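PDB 2XSU: catechol 1,2 dioxygenase from Acinetobacter radioresistens, which probably catalyses the iron(III)-dependent intradiol cleavage of catechol by dioxygen, giving cis,cis-muconate. Local coordinates for residues A[114-119]-A[175-180]; A[123-128]-A[179-184]. The protein carries 1 engineered substitution. All blocks are in the same frame, centred on the assembly; numbering follows the deposited sequence.

In the fold
Interactions 1 and 2 lie side by side, their centres about 6 Å apart, and share L179 and R180, where the chain leaves a double turn and enters strand 180-184. In chain order, 114-119 and 123-128 come first and flow one into the other through strands 118-120 and 122-124; 175-184 follows some fifty residues later and meets both. Strand 118-120 runs parallel to 180-184 in the mixed sheet, with P117 and S119 bonded through their backbones to T182 and L184, whereas strand 122-124 pairs with 190-196. One strand entrance is thus gripped by two successive chain segments; R180 packs on 114-119 and sends its side chain toward the iron ligand Y167.

Interaction 1 of 2, residues A[114-119]-A[175-180]; sequences AGAPES and SDFNLR
The packing of F177 against the backbone of A114-P117 is a surface contact of an aromatic ring on main chain, in which a turn just before strand 180-184 leans on the loop between strands 113-114 and 118-120. It illustrates how an aromatic ring can be seated largely on main-chain atoms. The F177 ring presents one face to the backbone of G115 and A116. The CA of A116 stands over that face, 3.8 Å from the ring centroid and 24° off the normal, a CH-pi contact. The carbonyl oxygen of G115 covers the same face, shifted toward the rim and 3.3 Å above the ring plane. The edge is used too: A114 O sits near the ring plane, 3.4 Å from F177 CZ, facing the slightly positive rim of the ring. With phi at 108°, G115 has a conformation suited to glycine: a CB here would jam against the carbonyl oxygen of A114 and also come tight against F177 CZ.

Around this seat the side chains close in. The methyl CB of A116 touches F177 CD1 at 3.7 Å and also reaches the carbonyl oxygen of R180. P117 crosses obliquely, its CD 3.8 Å from F177 CB. The CG of F177 lies opposite its own carbonyl carbon (chi1 -70°), which directs the ring out from the turn to the facing loop.

Behind the ring, two overlapping type II turns, S175-N178 and F177-R180, shape the backbone; N178 N bonds to S175 O at 3.1 Å, and R180 N bonds to F177 O. The whole is a turn-to-loop packing at the surface of the dioxygenase beta domain, from which R180 alone extends toward the ferric site, bonding to S168 O and L111 O alongside Y167.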
loop_
_atom_site.group_PDB
_atom_site.type_symbol
_atom_site.label_atom_id
_atom_site.label_comp_id
_atom_site.label_asym_id
_atom_site.label_seq_id
_atom_site.Cartn_x
_atom_site.Cartn_y
_atom_site.Cartn_z
ATOM N N ALA A 114 -20.270 -0.212 -11.993
ATOM C CA ALA A 114 -21.275 0.707 -12.514
ATOM C C ALA A 114 -21.578 0.370 -13.978
ATOM O O ALA A 114 -20.708 -0.145 -14.666
ATOM C CB ALA A 114 -20.779 2.156 -12.397
ATOM N N GLY A 115 -22.813 0.635 -14.391
ATOM C CA GLY A 115 -23.276 0.444 -15.787
ATOM C C GLY A 115 -24.225 -0.722 -16.035
ATOM O O GLY A 115 -24.478 -1.079 -17.197
ATOM N N ALA A 116 -24.769 -1.312 -14.964
ATOM C CA ALA A 116 -25.598 -2.516 -15.122
ATOM C C ALA A 116 -26.913 -2.221 -15.842
ATOM O O ALA A 116 -27.426 -1.086 -15.792
ATOM C CB ALA A 116 -25.869 -3.163 -13.739
ATOM N N PRO A 117 -27.476 -3.243 -16.509
ATOM C CA PRO A 117 -28.760 -3.051 -17.186
ATOM C C PRO A 117 -29.840 -2.524 -16.234
ATOM O O PRO A 117 -29.942 -3.010 -15.087
ATOM C CB PRO A 117 -29.119 -4.463 -17.671
ATOM C CG PRO A 117 -27.845 -5.166 -17.804
ATOM C CD PRO A 117 -26.957 -4.608 -16.684
ATOM N N GLU A 118 -30.630 -1.551 -16.689
ATOM C CA GLU A 118 -31.709 -0.961 -15.909
ATOM C C GLU A 118 -33.081 -1.367 -16.457
ATOM O O GLU A 118 -33.288 -1.368 -17.678
ATOM C CB GLU A 118 -31.593 0.571 -15.928
ATOM C CG GLU A 118 -32.604 1.295 -15.040
ATOM C CD GLU A 118 -32.510 2.818 -15.154
ATOM O OE1 GLU A 118 -31.659 3.415 -14.459
ATOM O OE2 GLU A 118 -33.283 3.413 -15.955
ATOM N N SER A 119 -34.023 -1.653 -15.553
ATOM C CA SER A 119 -35.409 -1.926 -15.922
ATOM C C SER A 119 -36.384 -1.481 -14.826
ATOM O O SER A 119 -35.989 -1.181 -13.677
ATOM C CB SER A 119 -35.560 -3.419 -16.240
ATOM O OG SER A 119 -35.193 -4.177 -15.099
ATOM N N SER A 175 -20.588 -13.760 -18.413
ATOM C CA SER A 175 -21.023 -12.712 -19.314
ATOM C C SER A 175 -20.927 -11.379 -18.567
ATOM O O SER A 175 -21.072 -11.318 -17.326
ATOM C CB SER A 175 -22.446 -12.969 -19.837
ATOM O OG SER A 175 -23.401 -13.147 -18.792
ATOM N N ASP A 176 -20.651 -10.314 -19.309
ATOM C CA ASP A 176 -20.663 -8.985 -18.718
ATOM C C ASP A 176 -21.992 -8.707 -17.995
ATOM O O ASP A 176 -23.095 -9.010 -18.499
ATOM C CB ASP A 176 -20.406 -7.909 -19.775
ATOM C CG ASP A 176 -19.334 -8.315 -20.756
ATOM O OD1 ASP A 176 -18.175 -8.556 -20.321
ATOM O OD2 ASP A 176 -19.663 -8.390 -21.957
ATOM N N PHE A 177 -21.844 -8.160 -16.789
ATOM C CA PHE A 177 -22.945 -7.801 -15.873
ATOM C C PHE A 177 -23.829 -8.955 -15.392
ATOM O O PHE A 177 -24.912 -8.715 -14.870
ATOM C CB PHE A 177 -23.791 -6.651 -16.428
ATOM C CG PHE A 177 -23.067 -5.344 -16.437
ATOM C CD1 PHE A 177 -22.801 -4.683 -15.240
ATOM C CD2 PHE A 177 -22.655 -4.773 -17.636
ATOM C CE1 PHE A 177 -22.126 -3.449 -15.225
ATOM C CE2 PHE A 177 -21.988 -3.547 -17.649
ATOM C CZ PHE A 177 -21.714 -2.884 -16.429
ATOM N N ASN A 178 -23.359 -10.185 -15.556
ATOM C CA ASN A 178 -24.126 -11.311 -15.004
ATOM C C ASN A 178 -24.327 -11.069 -13.490
ATOM O O ASN A 178 -23.386 -10.674 -12.781
ATOM C CB ASN A 178 -23.429 -12.635 -15.251
ATOM C CG ASN A 178 -24.355 -13.833 -15.034
ATOM O OD1 ASN A 178 -25.510 -13.820 -15.474
ATOM N ND2 ASN A 178 -23.849 -14.866 -14.363
ATOM N N LEU A 179 -25.554 -11.282 -13.019
ATOM C CA LEU A 179 -25.929 -11.099 -11.598
ATOM C C LEU A 179 -25.701 -9.675 -11.073
ATOM O O LEU A 179 -25.427 -9.485 -9.884
ATOM C CB LEU A 179 -25.226 -12.166 -10.716
ATOM C CG LEU A 179 -25.353 -13.604 -11.258
ATOM C CD1 LEU A 179 -24.517 -14.582 -10.426
ATOM C CD2 LEU A 179 -26.833 -14.062 -11.271
ATOM N N ARG A 180 -25.848 -8.690 -11.962
ATOM C CA ARG A 180 -25.813 -7.270 -11.586
ATOM C C ARG A 180 -26.932 -6.554 -12.325
ATOM O O ARG A 180 -26.973 -6.564 -13.558
ATOM C CB ARG A 180 -24.456 -6.655 -11.993
ATOM C CG ARG A 180 -23.228 -7.341 -11.390
ATOM C CD ARG A 180 -21.940 -6.750 -11.984
ATOM N NE ARG A 180 -20.754 -7.377 -11.426
ATOM C CZ ARG A 180 -20.213 -7.054 -10.251
ATOM N NH1 ARG A 180 -20.770 -6.091 -9.509
ATOM N NH2 ARG A 180 -19.140 -7.706 -9.831
#

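Interaction 2 of 2, residues A[123-128]-A[179-184]; sequences ARMDDG and LRRTIL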
loop_
_atom_site.group_PDB
_atom_site.type_symbol
_atom_site.label_atom_id
_atom_site.label_comp_id
_atom_site.label_asym_id
_atom_site.label_seq_id
_atom_site.Cartn_x
_atom_site.Cartn_y
_atom_site.Cartn_z
ATOM N N ALA A 123 -36.494 -7.498 -12.878
ATOM C CA ALA A 123 -35.328 -7.861 -13.689
ATOM C C ALA A 123 -34.995 -9.309 -13.465
ATOM O O ALA A 123 -35.086 -9.791 -12.321
ATOM C CB ALA A 123 -34.122 -7.039 -13.314
ATOM N N ARG A 124 -34.595 -9.994 -14.524
ATOM C CA ARG A 124 -33.932 -11.285 -14.351
ATOM C C ARG A 124 -32.432 -11.025 -14.328
ATOM O O ARG A 124 -31.890 -10.431 -15.236
ATOM C CB ARG A 124 -34.305 -12.311 -15.434
ATOM C CG ARG A 124 -33.517 -13.597 -15.241
ATOM C CD ARG A 124 -34.038 -14.778 -16.031
ATOM N NE ARG A 124 -33.212 -15.943 -15.765
ATOM C CZ ARG A 124 -33.405 -17.145 -16.300
ATOM N NH1 ARG A 124 -34.423 -17.354 -17.149
ATOM N NH2 ARG A 124 -32.566 -18.125 -16.013
ATOM N N MET A 125 -31.764 -11.441 -13.241
ATOM C CA MET A 125 -30.337 -11.133 -13.020
ATOM C C MET A 125 -29.353 -12.115 -13.652
ATOM O O MET A 125 -28.207 -11.748 -13.925
ATOM C CB MET A 125 -30.075 -11.088 -11.513
ATOM C CG MET A 125 -30.888 -10.014 -10.766
ATOM S SD MET A 125 -30.412 -9.955 -9.011
ATOM C CE MET A 125 -28.711 -9.408 -9.176
ATOM N N ASP A 126 -29.767 -13.373 -13.861
ATOM C CA ASP A 126 -28.833 -14.383 -14.366
ATOM C C ASP A 126 -29.051 -14.695 -15.842
ATOM O O ASP A 126 -30.141 -14.461 -16.365
ATOM C CB ASP A 126 -28.967 -15.697 -13.579
ATOM C CG ASP A 126 -30.300 -16.398 -13.825
ATOM O OD1 ASP A 126 -31.351 -15.857 -13.434
ATOM O OD2 ASP A 126 -30.273 -17.514 -14.401
ATOM N N ASP A 127 -28.012 -15.241 -16.466
ATOM C CA ASP A 127 -28.045 -15.567 -17.903
ATOM C C ASP A 127 -28.537 -17.006 -18.150
ATOM O O ASP A 127 -28.624 -17.453 -19.290
ATOM C CB ASP A 127 -26.680 -15.299 -18.561
ATOM C CG ASP A 127 -25.552 -16.176 -18.018
ATOM O OD1 ASP A 127 -25.796 -17.100 -17.206
ATOM O OD2 ASP A 127 -24.373 -15.948 -18.400
ATOM N N GLY A 128 -28.874 -17.728 -17.081
ATOM C CA GLY A 128 -29.365 -19.105 -17.212
ATOM C C GLY A 128 -28.281 -20.161 -17.409
ATOM O O GLY A 128 -28.600 -21.367 -17.516
ATOM N N LEU A 179 -25.554 -11.282 -13.019
ATOM C CA LEU A 179 -25.929 -11.099 -11.598
ATOM C C LEU A 179 -25.701 -9.675 -11.073
ATOM O O LEU A 179 -25.427 -9.485 -9.884
ATOM C CB LEU A 179 -25.226 -12.166 -10.716
ATOM C CG LEU A 179 -25.353 -13.604 -11.258
ATOM C CD1 LEU A 179 -24.517 -14.582 -10.426
ATOM C CD2 LEU A 179 -26.833 -14.062 -11.271
ATOM N N ARG A 180 -25.848 -8.690 -11.962
ATOM C CA ARG A 180 -25.813 -7.270 -11.586
ATOM C C ARG A 180 -26.932 -6.554 -12.325
ATOM O O ARG A 180 -26.973 -6.564 -13.558
ATOM C CB ARG A 180 -24.456 -6.655 -11.993
ATOM C CG ARG A 180 -23.228 -7.341 -11.390
ATOM C CD ARG A 180 -21.940 -6.750 -11.984
ATOM N NE ARG A 180 -20.754 -7.377 -11.426
ATOM C CZ ARG A 180 -20.213 -7.054 -10.251
ATOM N NH1 ARG A 180 -20.770 -6.091 -9.509
ATOM N NH2 ARG A 180 -19.140 -7.706 -9.831
ATOM N N ARG A 181 -27.829 -5.907 -11.593
ATOM C CA ARG A 181 -28.974 -5.204 -12.190
ATOM C C ARG A 181 -29.345 -3.949 -11.412
ATOM O O ARG A 181 -29.143 -3.872 -10.181
ATOM C CB ARG A 181 -30.203 -6.101 -12.285
ATOM C CG ARG A 181 -30.080 -7.323 -13.196
ATOM C CD ARG A 181 -29.934 -6.947 -14.685
ATOM N NE ARG A 181 -29.967 -8.178 -15.485
ATOM C CZ ARG A 181 -28.909 -8.895 -15.826
ATOM N NH1 ARG A 181 -27.687 -8.506 -15.478
ATOM N NH2 ARG A 181 -29.054 -10.023 -16.546
ATOM N N THR A 182 -29.955 -2.997 -12.118
ATOM C CA THR A 182 -30.610 -1.869 -11.492
ATOM C C THR A 182 -32.090 -2.007 -11.794
ATOM O O THR A 182 -32.473 -2.113 -12.977
ATOM C CB THR A 182 -30.098 -0.532 -12.074
ATOM O OG1 THR A 182 -28.708 -0.407 -11.770
ATOM C CG2 THR A 182 -30.880 0.665 -11.498
ATOM N N ILE A 183 -32.894 -1.977 -10.741
ATOM C CA ILE A 183 -34.365 -2.101 -10.849
ATOM C C ILE A 183 -35.004 -0.831 -10.274
ATOM O O ILE A 183 -34.771 -0.471 -9.124
ATOM C CB ILE A 183 -34.934 -3.330 -10.085
ATOM C CG1 ILE A 183 -34.223 -4.617 -10.471
ATOM C CG2 ILE A 183 -36.448 -3.478 -10.372
ATOM C CD1 ILE A 183 -34.548 -5.809 -9.537
ATOM N N LEU A 184 -35.843 -0.149 -11.064
ATOM C CA LEU A 184 -36.544 1.021 -10.523
ATOM C C LEU A 184 -37.865 0.568 -9.946
ATOM O O LEU A 184 -38.605 -0.166 -10.597
ATOM C CB LEU A 184 -36.789 2.098 -11.614
ATOM C CG LEU A 184 -35.559 2.572 -12.389
ATOM C CD1 LEU A 184 -35.963 3.510 -13.576
ATOM C CD2 LEU A 184 -34.567 3.254 -11.447
#
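The side chains of R181 and M125 lie alongside each other but run opposite ways, CG to CG at 3.7 Å, where residues 123-126 run antiparallel to 179-183 in the dioxygenase beta domain. Strands 122-124 and 180-184 are not sheet neighbours, since 122-124 pairs with 190-196; in place of a ladder of strand bonds, the contact combines side-chain packing with R181 and L179 N reaching backbone oxygens. A123 points its CB at I183, meeting CG1 at 3.7 Å, and forms the apolar end of the contact with the aliphatic base of R181.

The R181 chain folds back at chi2 (-66°), and this bend lays the guanidinium across the backbone of R124 and M125. NE and NH2 each make a weak bond to R124 O, the NE one at 3.0 Å, while M125 O lies over one guanidinium face without being bonded to it. That oxygen is instead taken by L179 N at 2.8 Å, tying the segment that follows strand 122-124 to the entrance of strand 180-184. The stronger hold on the guanidinium is the 2.8 Å bond from R181 NH1 to R180 O; a further one to F177 O is weak.

Outward from this, L179 CD2 rests on D126 CB at 3.5 Å. D126 is itself positioned by a salt bridge with R124, whose NE approaches OD1 from above the carboxylate plane while NH2 meets OD2 on the syn side. T195 and V158, on the neighbouring strands, touch M125. Its chain bends at chi3 (65°), bringing the terminal methyl CE to 3.4 Å from L179 O.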